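Local coordinates for protein alpha-glucosidase (Bacteroides thetaiotaomicron, PDB 5XFM) that hydrolyses beta-L-arabinopyranosides and alpha-galactosides as a bifunctional, calcium-binding glycoside hydrolase of family 97, at residues 553-558 and 571-576; 112-117 and 125-130; 333-338 and 360-365. The protein carries 1 engineered substitution. All coordinates share one frame; numbering follows the deposited sequence.

Contact 1: 553-558 and 571-576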
loop_
_atom_site.group_PDB
_atom_site.type_symbol
_atom_site.label_atom_id
_atom_site.label_comp_id
_atom_site.label_asym_id
_atom_site.label_seq_id
_atom_site.Cartn_x
_atom_site.Cartn_y
_atom_site.Cartn_z
ATOM N N THR A 553 3.671 -5.530 13.805
ATOM C CA THR A 553 4.356 -6.429 12.870
ATOM C C THR A 553 3.766 -7.833 12.959
ATOM O O THR A 553 3.235 -8.224 13.999
ATOM C CB THR A 553 5.865 -6.503 13.154
ATOM O OG1 THR A 553 6.074 -6.980 14.488
ATOM C CG2 THR A 553 6.504 -5.124 13.004
ATOM N N TRP A 554 3.873 -8.604 11.882
ATOM C CA TRP A 554 3.166 -9.875 11.828
ATOM C C TRP A 554 3.983 -11.013 11.233
ATOM O O TRP A 554 4.870 -10.797 10.413
ATOM C CB TRP A 554 1.875 -9.702 11.028
ATOM C CG TRP A 554 1.083 -8.502 11.455
ATOM C CD1 TRP A 554 1.007 -7.302 10.812
ATOM C CD2 TRP A 554 0.266 -8.382 12.626
ATOM N NE1 TRP A 554 0.188 -6.444 11.502
ATOM C CE2 TRP A 554 -0.282 -7.082 12.619
ATOM C CE3 TRP A 554 -0.061 -9.248 13.674
ATOM C CZ2 TRP A 554 -1.136 -6.625 13.623
ATOM C CZ3 TRP A 554 -0.916 -8.792 14.671
ATOM C CH2 TRP A 554 -1.443 -7.492 14.635
ATOM N N ASP A 555 3.683 -12.228 11.671
ATOM C CA ASP A 555 4.318 -13.414 11.122
ATOM C C ASP A 555 3.463 -14.073 10.044
ATOM O O ASP A 555 3.981 -14.790 9.188
ATOM C CB ASP A 555 4.630 -14.418 12.234
ATOM C CG ASP A 555 5.810 -13.992 13.076
ATOM O OD1 ASP A 555 6.879 -13.722 12.487
ATOM O OD2 ASP A 555 5.675 -13.931 14.317
ATOM N N GLU A 556 2.160 -13.813 10.078
ATOM C CA GLU A 556 1.220 -14.489 9.189
ATOM C C GLU A 556 -0.141 -13.785 9.164
ATOM O O GLU A 556 -0.569 -13.193 10.161
ATOM C CB GLU A 556 1.047 -15.950 9.615
ATOM C CG GLU A 556 0.248 -16.811 8.644
ATOM C CD GLU A 556 -0.052 -18.188 9.206
ATOM O OE1 GLU A 556 0.550 -18.556 10.242
ATOM O OE2 GLU A 556 -0.899 -18.896 8.617
ATOM N N THR A 557 -0.807 -13.835 8.014
ATOM C CA THR A 557 -2.118 -13.220 7.861
ATOM C C THR A 557 -3.054 -14.188 7.152
ATOM O O THR A 557 -2.723 -14.721 6.094
ATOM C CB THR A 557 -2.040 -11.901 7.064
ATOM O OG1 THR A 557 -1.294 -10.933 7.814
ATOM C CG2 THR A 557 -3.437 -11.353 6.784
ATOM N N ARG A 558 -4.228 -14.412 7.727
ATOM C CA ARG A 558 -5.189 -15.314 7.114
ATOM C C ARG A 558 -6.531 -14.612 6.919
ATOM O O ARG A 558 -7.094 -14.033 7.858
ATOM C CB ARG A 558 -5.337 -16.588 7.951
ATOM C CG ARG A 558 -4.033 -17.389 8.044
ATOM C CD ARG A 558 -4.199 -18.875 7.733
ATOM N NE ARG A 558 -4.796 -19.642 8.822
ATOM C CZ ARG A 558 -4.099 -20.337 9.719
ATOM N NH1 ARG A 558 -2.774 -20.354 9.673
ATOM N NH2 ARG A 558 -4.728 -21.015 10.670
ATOM N N ALA A 571 -7.550 -12.674 10.328
ATOM C CA ALA A 571 -6.713 -13.028 11.463
ATOM C C ALA A 571 -5.237 -12.846 11.141
ATOM O O ALA A 571 -4.767 -13.239 10.070
ATOM C CB ALA A 571 -6.985 -14.458 11.898
ATOM N N ARG A 572 -4.520 -12.242 12.084
ATOM C CA ARG A 572 -3.084 -12.010 11.975
ATOM C C ARG A 572 -2.362 -12.586 13.188
ATOM O O ARG A 572 -2.832 -12.461 14.318
ATOM C CB ARG A 572 -2.781 -10.512 11.843
ATOM C CG ARG A 572 -3.082 -9.929 10.477
ATOM C CD ARG A 572 -2.758 -8.438 10.403
ATOM N NE ARG A 572 -2.327 -8.068 9.057
ATOM C CZ ARG A 572 -3.012 -7.291 8.226
ATOM N NH1 ARG A 572 -4.186 -6.798 8.583
ATOM N NH2 ARG A 572 -2.529 -7.024 7.022
ATOM N N ARG A 573 -1.222 -13.219 12.940
ATOM C CA ARG A 573 -0.450 -13.862 13.993
ATOM C C ARG A 573 0.834 -13.103 14.296
ATOM O O ARG A 573 1.509 -12.628 13.381
ATOM C CB ARG A 573 -0.114 -15.310 13.608
ATOM C CG ARG A 573 0.778 -16.039 14.610
ATOM C CD ARG A 573 0.955 -17.508 14.250
ATOM N NE ARG A 573 1.659 -17.706 12.985
ATOM C CZ ARG A 573 2.983 -17.725 12.858
ATOM N NH1 ARG A 573 3.756 -17.574 13.925
ATOM N NH2 ARG A 573 3.538 -17.912 11.666
ATOM N N GLN A 574 1.135 -12.942 15.584
ATOM C CA GLN A 574 2.465 -12.502 15.994
ATOM C C GLN A 574 3.021 -13.487 17.007
ATOM O O GLN A 574 2.446 -13.668 18.090
ATOM C CB GLN A 574 2.477 -11.112 16.614
ATOM C CG GLN A 574 3.881 -10.768 17.116
ATOM C CD GLN A 574 3.955 -9.428 17.796
ATOM O OE1 GLN A 574 3.461 -9.269 18.910
ATOM N NE2 GLN A 574 4.548 -8.442 17.122
ATOM N N GLY A 575 4.137 -14.116 16.659
ATOM C CA GLY A 575 4.679 -15.177 17.478
ATOM C C GLY A 575 3.680 -16.309 17.547
ATOM O O GLY A 575 3.308 -16.888 16.530
ATOM N N ASP A 576 3.205 -16.595 18.751
ATOM C CA ASP A 576 2.243 -17.664 18.937
ATOM C C ASP A 576 0.849 -17.101 19.208
ATOM O O ASP A 576 -0.105 -17.855 19.409
ATOM C CB ASP A 576 2.693 -18.553 20.098
ATOM C CG ASP A 576 3.656 -19.639 19.662
ATOM O OD1 ASP A 576 3.540 -20.119 18.517
ATOM O OD2 ASP A 576 4.553 -19.990 20.459
#
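Glu556 OE1 is gripped by two N-H groups of Arg573, 3.1 Å from NE and, through a weak bond, 3.4 Å from NH2. The oxygen lies at the guanidinium edge, yet the carboxylate plane is turned 73° against the guanidinium and NE meets OE1 on its anti side. The second carboxylate oxygen, Glu556 OE2, takes a salt bridge from Arg558 NH1 at 2.6 Å. Elsewhere on its edge, the Arg573 guanidinium donates from NH1 to Gly575 O at 2.7 Å, while Asp555 CB lies over one of its faces. With CG anti to the backbone N (chi1 176°), the bend at chi3 brings the guanidinium to Glu556, to Gly575 O and over Asp555 CB. Gly575 N in turn donates to Asp555 OD2 at 2.8 Å. Arg573 is set against two residues, its O accepting from Asp555 N and its N donating to Glu556 O, making a classic beta bulge where the antiparallel hairpin 556-563/567-574 of the C-terminal domain begins. On the face carrying Thr557 and Arg572, Arg572 CD sits 3.6 Å from the centroid of the Trp554 five-membered ring, and the guanidinium adds a cation-pi contact while NH1 reaches Val520 O and Leu521 O. Thr557 OG1 is bonded to Lys88 O. One carboxylate thus bridges two guanidinium groups, which would probably keep Glu556 ionised, whereas the cation of Arg572 is met by an indole and backbone carbonyls.

Contact 2: 112-117 and 125-130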
loop_
_atom_site.group_PDB
_atom_site.type_symbol
_atom_site.label_atom_id
_atom_site.label_comp_id
_atom_site.label_asym_id
_atom_site.label_seq_id
_atom_site.Cartn_x
_atom_site.Cartn_y
_atom_site.Cartn_z
ATOM N N GLY A 112 12.301 -9.199 -24.955
ATOM C CA GLY A 112 11.878 -10.337 -24.151
ATOM C C GLY A 112 10.636 -10.049 -23.311
ATOM O O GLY A 112 10.397 -8.906 -22.921
ATOM N N VAL A 113 9.827 -11.078 -23.055
ATOM C CA VAL A 113 8.730 -10.978 -22.084
ATOM C C VAL A 113 8.786 -12.161 -21.124
ATOM O O VAL A 113 8.820 -13.307 -21.550
ATOM C CB VAL A 113 7.334 -10.941 -22.763
ATOM C CG1 VAL A 113 6.243 -10.618 -21.745
ATOM C CG2 VAL A 113 7.308 -9.940 -23.893
ATOM N N ILE A 114 8.801 -11.879 -19.827
ATOM C CA ILE A 114 8.922 -12.921 -18.810
ATOM C C ILE A 114 7.692 -12.978 -17.925
ATOM O O ILE A 114 7.307 -11.966 -17.332
ATOM C CB ILE A 114 10.157 -12.707 -17.904
ATOM C CG1 ILE A 114 11.446 -12.800 -18.714
ATOM C CG2 ILE A 114 10.183 -13.745 -16.789
ATOM C CD1 ILE A 114 11.858 -11.518 -19.358
ATOM N N PHE A 115 7.112 -14.171 -17.824
ATOM C CA PHE A 115 5.967 -14.443 -16.957
ATOM C C PHE A 115 6.357 -15.340 -15.790
ATOM O O PHE A 115 6.952 -16.390 -15.987
ATOM C CB PHE A 115 4.837 -15.121 -17.741
ATOM C CG PHE A 115 4.369 -14.351 -18.945
ATOM C CD1 PHE A 115 5.005 -14.490 -20.168
ATOM C CD2 PHE A 115 3.278 -13.495 -18.854
ATOM C CE1 PHE A 115 4.565 -13.792 -21.280
ATOM C CE2 PHE A 115 2.833 -12.787 -19.963
ATOM C CZ PHE A 115 3.476 -12.936 -21.177
ATOM N N ARG A 116 6.056 -14.913 -14.571
ATOM C CA ARG A 116 6.199 -15.772 -13.401
ATOM C C ARG A 116 4.831 -16.028 -12.802
ATOM O O ARG A 116 4.163 -15.110 -12.330
ATOM C CB ARG A 116 7.136 -15.142 -12.373
ATOM C CG ARG A 116 8.576 -15.085 -12.841
ATOM C CD ARG A 116 9.461 -14.305 -11.886
ATOM N NE ARG A 116 10.833 -14.261 -12.381
ATOM C CZ ARG A 116 11.805 -13.541 -11.830
ATOM N NH1 ARG A 116 11.555 -12.783 -10.769
ATOM N NH2 ARG A 116 13.024 -13.566 -12.355
ATOM N N VAL A 117 4.403 -17.281 -12.842
ATOM C CA VAL A 117 3.071 -17.628 -12.389
ATOM C C VAL A 117 3.118 -18.527 -11.165
ATOM O O VAL A 117 3.523 -19.685 -11.253
ATOM C CB VAL A 117 2.262 -18.317 -13.503
ATOM C CG1 VAL A 117 0.809 -18.467 -13.085
ATOM C CG2 VAL A 117 2.356 -17.516 -14.792
ATOM N N ARG A 125 7.184 -8.993 -17.035
ATOM C CA ARG A 125 7.924 -7.791 -17.399
ATOM C C ARG A 125 8.596 -7.943 -18.749
ATOM O O ARG A 125 8.693 -9.046 -19.289
ATOM C CB ARG A 125 8.968 -7.446 -16.332
ATOM C CG ARG A 125 10.131 -8.419 -16.246
ATOM C CD ARG A 125 11.299 -7.813 -15.477
ATOM N NE ARG A 125 12.333 -8.809 -15.220
ATOM C CZ ARG A 125 13.360 -8.637 -14.393
ATOM N NH1 ARG A 125 13.502 -7.502 -13.716
ATOM N NH2 ARG A 125 14.242 -9.612 -14.234
ATOM N N TYR A 126 9.022 -6.819 -19.311
ATOM C CA TYR A 126 9.755 -6.833 -20.566
ATOM C C TYR A 126 11.254 -6.712 -20.311
ATOM O O TYR A 126 11.674 -6.056 -19.359
ATOM C CB TYR A 126 9.298 -5.694 -21.473
ATOM C CG TYR A 126 7.810 -5.624 -21.706
ATOM C CD1 TYR A 126 7.008 -4.816 -20.913
ATOM C CD2 TYR A 126 7.205 -6.353 -22.727
ATOM C CE1 TYR A 126 5.650 -4.730 -21.121
ATOM C CE2 TYR A 126 5.843 -6.278 -22.941
ATOM C CZ TYR A 126 5.068 -5.462 -22.133
ATOM O OH TYR A 126 3.710 -5.368 -22.333
ATOM N N THR A 127 12.059 -7.322 -21.173
ATOM C CA THR A 127 13.498 -7.088 -21.159
ATOM C C THR A 127 13.937 -6.542 -22.514
ATOM O O THR A 127 13.357 -6.882 -23.548
ATOM C CB THR A 127 14.300 -8.367 -20.815
ATOM O OG1 THR A 127 13.971 -9.422 -21.729
ATOM C CG2 THR A 127 13.999 -8.823 -19.393
ATOM N N LEU A 128 14.940 -5.670 -22.493
ATOM C CA LEU A 128 15.530 -5.121 -23.708
ATOM C C LEU A 128 17.039 -5.326 -23.684
ATOM O O LEU A 128 17.719 -4.850 -22.777
ATOM C CB LEU A 128 15.213 -3.631 -23.852
ATOM C CG LEU A 128 13.774 -3.184 -24.097
ATOM C CD1 LEU A 128 13.623 -1.750 -23.672
ATOM C CD2 LEU A 128 13.437 -3.327 -25.576
ATOM N N PRO A 129 17.568 -6.042 -24.682
ATOM C CA PRO A 129 19.007 -6.309 -24.746
ATOM C C PRO A 129 19.780 -5.150 -25.372
ATOM O O PRO A 129 19.170 -4.257 -25.965
ATOM C CB PRO A 129 19.083 -7.553 -25.635
ATOM C CG PRO A 129 17.935 -7.369 -26.581
ATOM C CD PRO A 129 16.835 -6.695 -25.783
ATOM N N HIS A 130 21.102 -5.160 -25.235
ATOM C CA HIS A 130 21.945 -4.259 -26.013
ATOM C C HIS A 130 21.875 -4.648 -27.490
ATOM O O HIS A 130 22.168 -5.788 -27.844
ATOM C CB HIS A 130 23.394 -4.301 -25.529
ATOM C CG HIS A 130 24.277 -3.280 -26.177
ATOM N ND1 HIS A 130 24.762 -3.422 -27.461
ATOM C CD2 HIS A 130 24.795 -2.120 -25.708
ATOM C CE1 HIS A 130 25.517 -2.380 -27.764
ATOM N NE2 HIS A 130 25.555 -1.576 -26.716
#
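Gly112 and Thr127 form a hydrogen-bonded pair in an antiparallel beta hairpin, strands 110-117 and 121-128, in a large sheet of the N-terminal domain, whose family belongs to the galactose mutarotase clan. Packing is tight around this pair. Because Gly112 has no side chain, Thr127 OG1 can settle 3.3 Å from Gly112 CA. Here OG1 stands between its own backbone N and carbonyl carbon (chi1 56°), which turns the methyl toward Ile114. Ile114 CD1 presses on Thr127 CG2 at 3.4 Å, closer than usual for two carbons, the two side chains roughly perpendicular.

Further along the same, partly exposed face the contact becomes loose. The guanidinium groups of Arg125 and Arg116 only come near each other there, NH2 to NH2 4.5 Å, like charges without a bond between them, although Arg116 NE has a salt bridge with Glu98. The reverse face is buried: Val113 and Tyr126 run alongside each other into the interior, and the phenol OH is bonded to Thr144 OG1 and Gly56 N. It is the CG2 branch of Val113 that touches the ring, coming within 3.8 Å of Tyr126 CD2.

Contact 3: 333-338 and 360-365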
loop_
_atom_site.group_PDB
_atom_site.type_symbol
_atom_site.label_atom_id
_atom_site.label_comp_id
_atom_site.label_asym_id
_atom_site.label_seq_id
_atom_site.Cartn_x
_atom_site.Cartn_y
_atom_site.Cartn_z
ATOM N N ASN A 333 4.565 18.879 10.963
ATOM C CA ASN A 333 4.971 20.105 10.266
ATOM C C ASN A 333 5.065 21.360 11.150
ATOM O O ASN A 333 4.459 21.409 12.214
ATOM C CB ASN A 333 4.004 20.393 9.114
ATOM C CG ASN A 333 2.556 20.511 9.575
ATOM O OD1 ASN A 333 2.269 20.690 10.759
ATOM N ND2 ASN A 333 1.638 20.428 8.627
ATOM N N TRP A 334 5.836 22.342 10.671
ATOM C CA TRP A 334 6.135 23.638 11.308
ATOM C C TRP A 334 7.172 23.607 12.436
ATOM O O TRP A 334 7.506 24.664 12.977
ATOM C CB TRP A 334 4.870 24.315 11.864
ATOM C CG TRP A 334 3.831 24.644 10.850
ATOM C CD1 TRP A 334 2.585 24.092 10.745
ATOM C CD2 TRP A 334 3.942 25.588 9.781
ATOM N NE1 TRP A 334 1.911 24.645 9.686
ATOM C CE2 TRP A 334 2.722 25.563 9.074
ATOM C CE3 TRP A 334 4.953 26.452 9.353
ATOM C CZ2 TRP A 334 2.485 26.371 7.963
ATOM C CZ3 TRP A 334 4.716 27.254 8.246
ATOM C CH2 TRP A 334 3.491 27.205 7.563
ATOM N N TRP A 335 7.686 22.436 12.798
ATOM C CA TRP A 335 8.541 22.354 13.990
ATOM C C TRP A 335 9.848 23.143 13.871
ATOM O O TRP A 335 10.357 23.669 14.865
ATOM C CB TRP A 335 8.861 20.894 14.342
ATOM C CG TRP A 335 9.745 20.164 13.369
ATOM C CD1 TRP A 335 9.344 19.296 12.392
ATOM C CD2 TRP A 335 11.181 20.203 13.303
ATOM N NE1 TRP A 335 10.435 18.811 11.714
ATOM C CE2 TRP A 335 11.573 19.352 12.252
ATOM C CE3 TRP A 335 12.167 20.886 14.020
ATOM C CZ2 TRP A 335 12.908 19.164 11.904
ATOM C CZ3 TRP A 335 13.492 20.702 13.670
ATOM C CH2 TRP A 335 13.851 19.847 12.621
ATOM N N ASP A 336 10.384 23.246 12.662
ATOM C CA ASP A 336 11.670 23.916 12.490
ATOM C C ASP A 336 11.563 25.408 12.734
ATOM O O ASP A 336 12.547 26.063 13.064
ATOM C CB ASP A 336 12.223 23.677 11.090
ATOM C CG ASP A 336 11.384 24.348 10.027
ATOM O OD1 ASP A 336 10.158 24.125 10.028
ATOM O OD2 ASP A 336 11.936 25.125 9.220
ATOM N N THR A 337 10.361 25.939 12.559
ATOM C CA THR A 337 10.136 27.370 12.673
ATOM C C THR A 337 9.450 27.774 13.988
ATOM O O THR A 337 9.585 28.913 14.439
ATOM C CB THR A 337 9.324 27.871 11.458
ATOM O OG1 THR A 337 9.588 29.260 11.234
ATOM C CG2 THR A 337 7.839 27.651 11.659
ATOM N N ARG A 338 8.703 26.853 14.592
ATOM C CA ARG A 338 7.950 27.149 15.813
ATOM C C ARG A 338 8.580 26.537 17.068
ATOM O O ARG A 338 8.191 26.869 18.186
ATOM C CB ARG A 338 6.503 26.673 15.663
ATOM C CG ARG A 338 5.755 27.425 14.584
ATOM C CD ARG A 338 4.338 26.924 14.388
ATOM N NE ARG A 338 3.757 27.513 13.183
ATOM C CZ ARG A 338 2.488 27.374 12.813
ATOM N NH1 ARG A 338 1.651 26.658 13.555
ATOM N NH2 ARG A 338 2.061 27.945 11.694
ATOM N N LEU A 360 10.797 12.914 12.910
ATOM C CA LEU A 360 10.585 14.307 12.532
ATOM C C LEU A 360 10.036 14.447 11.112
ATOM O O LEU A 360 10.440 13.713 10.196
ATOM C CB LEU A 360 11.880 15.107 12.677
ATOM C CG LEU A 360 12.436 15.196 14.098
ATOM C CD1 LEU A 360 13.647 16.115 14.148
ATOM C CD2 LEU A 360 11.353 15.675 15.056
ATOM N N TRP A 361 9.096 15.385 10.963
ATOM C CA TRP A 361 8.448 15.718 9.694
ATOM C C TRP A 361 9.331 16.592 8.810
ATOM O O TRP A 361 9.915 17.578 9.271
ATOM C CB TRP A 361 7.116 16.443 9.951
ATOM C CG TRP A 361 6.240 16.637 8.731
ATOM C CD1 TRP A 361 5.197 15.840 8.338
ATOM C CD2 TRP A 361 6.302 17.709 7.773
ATOM N NE1 TRP A 361 4.620 16.340 7.191
ATOM C CE2 TRP A 361 5.278 17.484 6.825
ATOM C CE3 TRP A 361 7.125 18.827 7.621
ATOM C CZ2 TRP A 361 5.059 18.339 5.746
ATOM C CZ3 TRP A 361 6.909 19.668 6.547
ATOM C CH2 TRP A 361 5.886 19.420 5.624
ATOM N N TYR A 362 9.441 16.212 7.543
ATOM C CA TYR A 362 10.087 17.047 6.535
ATOM C C TYR A 362 9.231 17.128 5.285
ATOM O O TYR A 362 8.542 16.168 4.947
ATOM C CB TYR A 362 11.476 16.498 6.177
ATOM C CG TYR A 362 12.554 16.801 7.191
ATOM C CD1 TYR A 362 12.671 16.053 8.356
ATOM C CD2 TYR A 362 13.463 17.835 6.980
ATOM C CE1 TYR A 362 13.657 16.332 9.287
ATOM C CE2 TYR A 362 14.452 18.121 7.906
ATOM C CZ TYR A 362 14.541 17.367 9.057
ATOM O OH TYR A 362 15.520 17.645 9.980
ATOM N N SER A 363 9.279 18.257 4.584
ATOM C CA SER A 363 8.735 18.291 3.233
ATOM C C SER A 363 9.812 17.812 2.272
ATOM O O SER A 363 10.979 18.199 2.391
ATOM C CB SER A 363 8.249 19.687 2.837
ATOM O OG SER A 363 7.584 19.649 1.575
ATOM N N SER A 364 9.429 16.956 1.334
ATOM C CA SER A 364 10.330 16.583 0.255
ATOM C C SER A 364 10.532 17.789 -0.636
ATOM O O SER A 364 11.508 17.880 -1.377
ATOM C CB SER A 364 9.759 15.432 -0.565
ATOM O OG SER A 364 8.731 15.907 -1.412
ATOM N N SER A 365 9.588 18.717 -0.540
ATOM C CA SER A 365 9.414 19.761 -1.539
ATOM C C SER A 365 10.460 20.861 -1.491
ATOM O O SER A 365 10.752 21.455 -0.447
ATOM C CB SER A 365 8.012 20.365 -1.431
ATOM O OG SER A 365 7.848 21.087 -0.227
#
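Trp335 NE1 donates the hydrogen bond of this contact, reaching Trp361 O at 2.8 Å with an N-H...O angle of 155°. The donor lies in the carbonyl plane on a lone pair, and the oxygen stays near the indole plane, which helps to fix how the ring is turned. Trp335 CG takes the position between backbone N and carbonyl carbon (chi1 68°), which swings the indole from helix 335-338 onto strand 357-363.

Ring against ring, the edge of the Trp335 six-membered ring points toward the face of Tyr362 in an offset edge-to-face pair, with planes at 77° and centroids 5.8 Å apart. The closest touch within the pair is Trp335 CZ2 to Tyr362 OH, 3.6 Å. Both residues also lean on Trp391 of helix 382-395.

The contact lies in the parallel-stranded TIM-barrel domain: residues 333-338 follow strand 328-331, and its neighbour in the sheet, 357-363, supplies the partner. Together they sit at the C-terminal ends of these strands, the end where glycosidase barrels carry their active sites.

CH-pi contacts complete the interface. Leu360 CD1 lies over one Trp335 face, 4.2 Å from the six-membered-ring centroid; Asp336 CB, from the same segment as the indole, lies over the other face. A leucine in place of Trp335 would probably leave the carbonyl of Trp361 without its indole donor and open a gap against Tyr362. Asn333 CB rests squarely over the six-membered ring of Trp361, 3.7 Å from its centroid, while Trp361 NE1 makes a weak hydrogen bond to Asp403 OD2.

Overall arrangement
Along the chain the contacts come in the order 2, 3, 1, one in each family region, and share no sheet. Contact 2 joins neighbouring strands of one of the antiparallel N-terminal sheets, contact 3 belongs to the parallel barrel, and contact 1 lies at the edge of the C-terminal antiparallel sheet. Their centres are about 34 Å (1 and 2), 35 Å (1 and 3) and 42 Å (2 and 3) apart, and none touch. Contact 3 is the one near the metal, the Trp361 side chain lying about 8 Å from the calcium ion held by Glu174, Glu452 and Glu458. Glu174 comes from the N-terminal region, so the metal site links that region to the barrel.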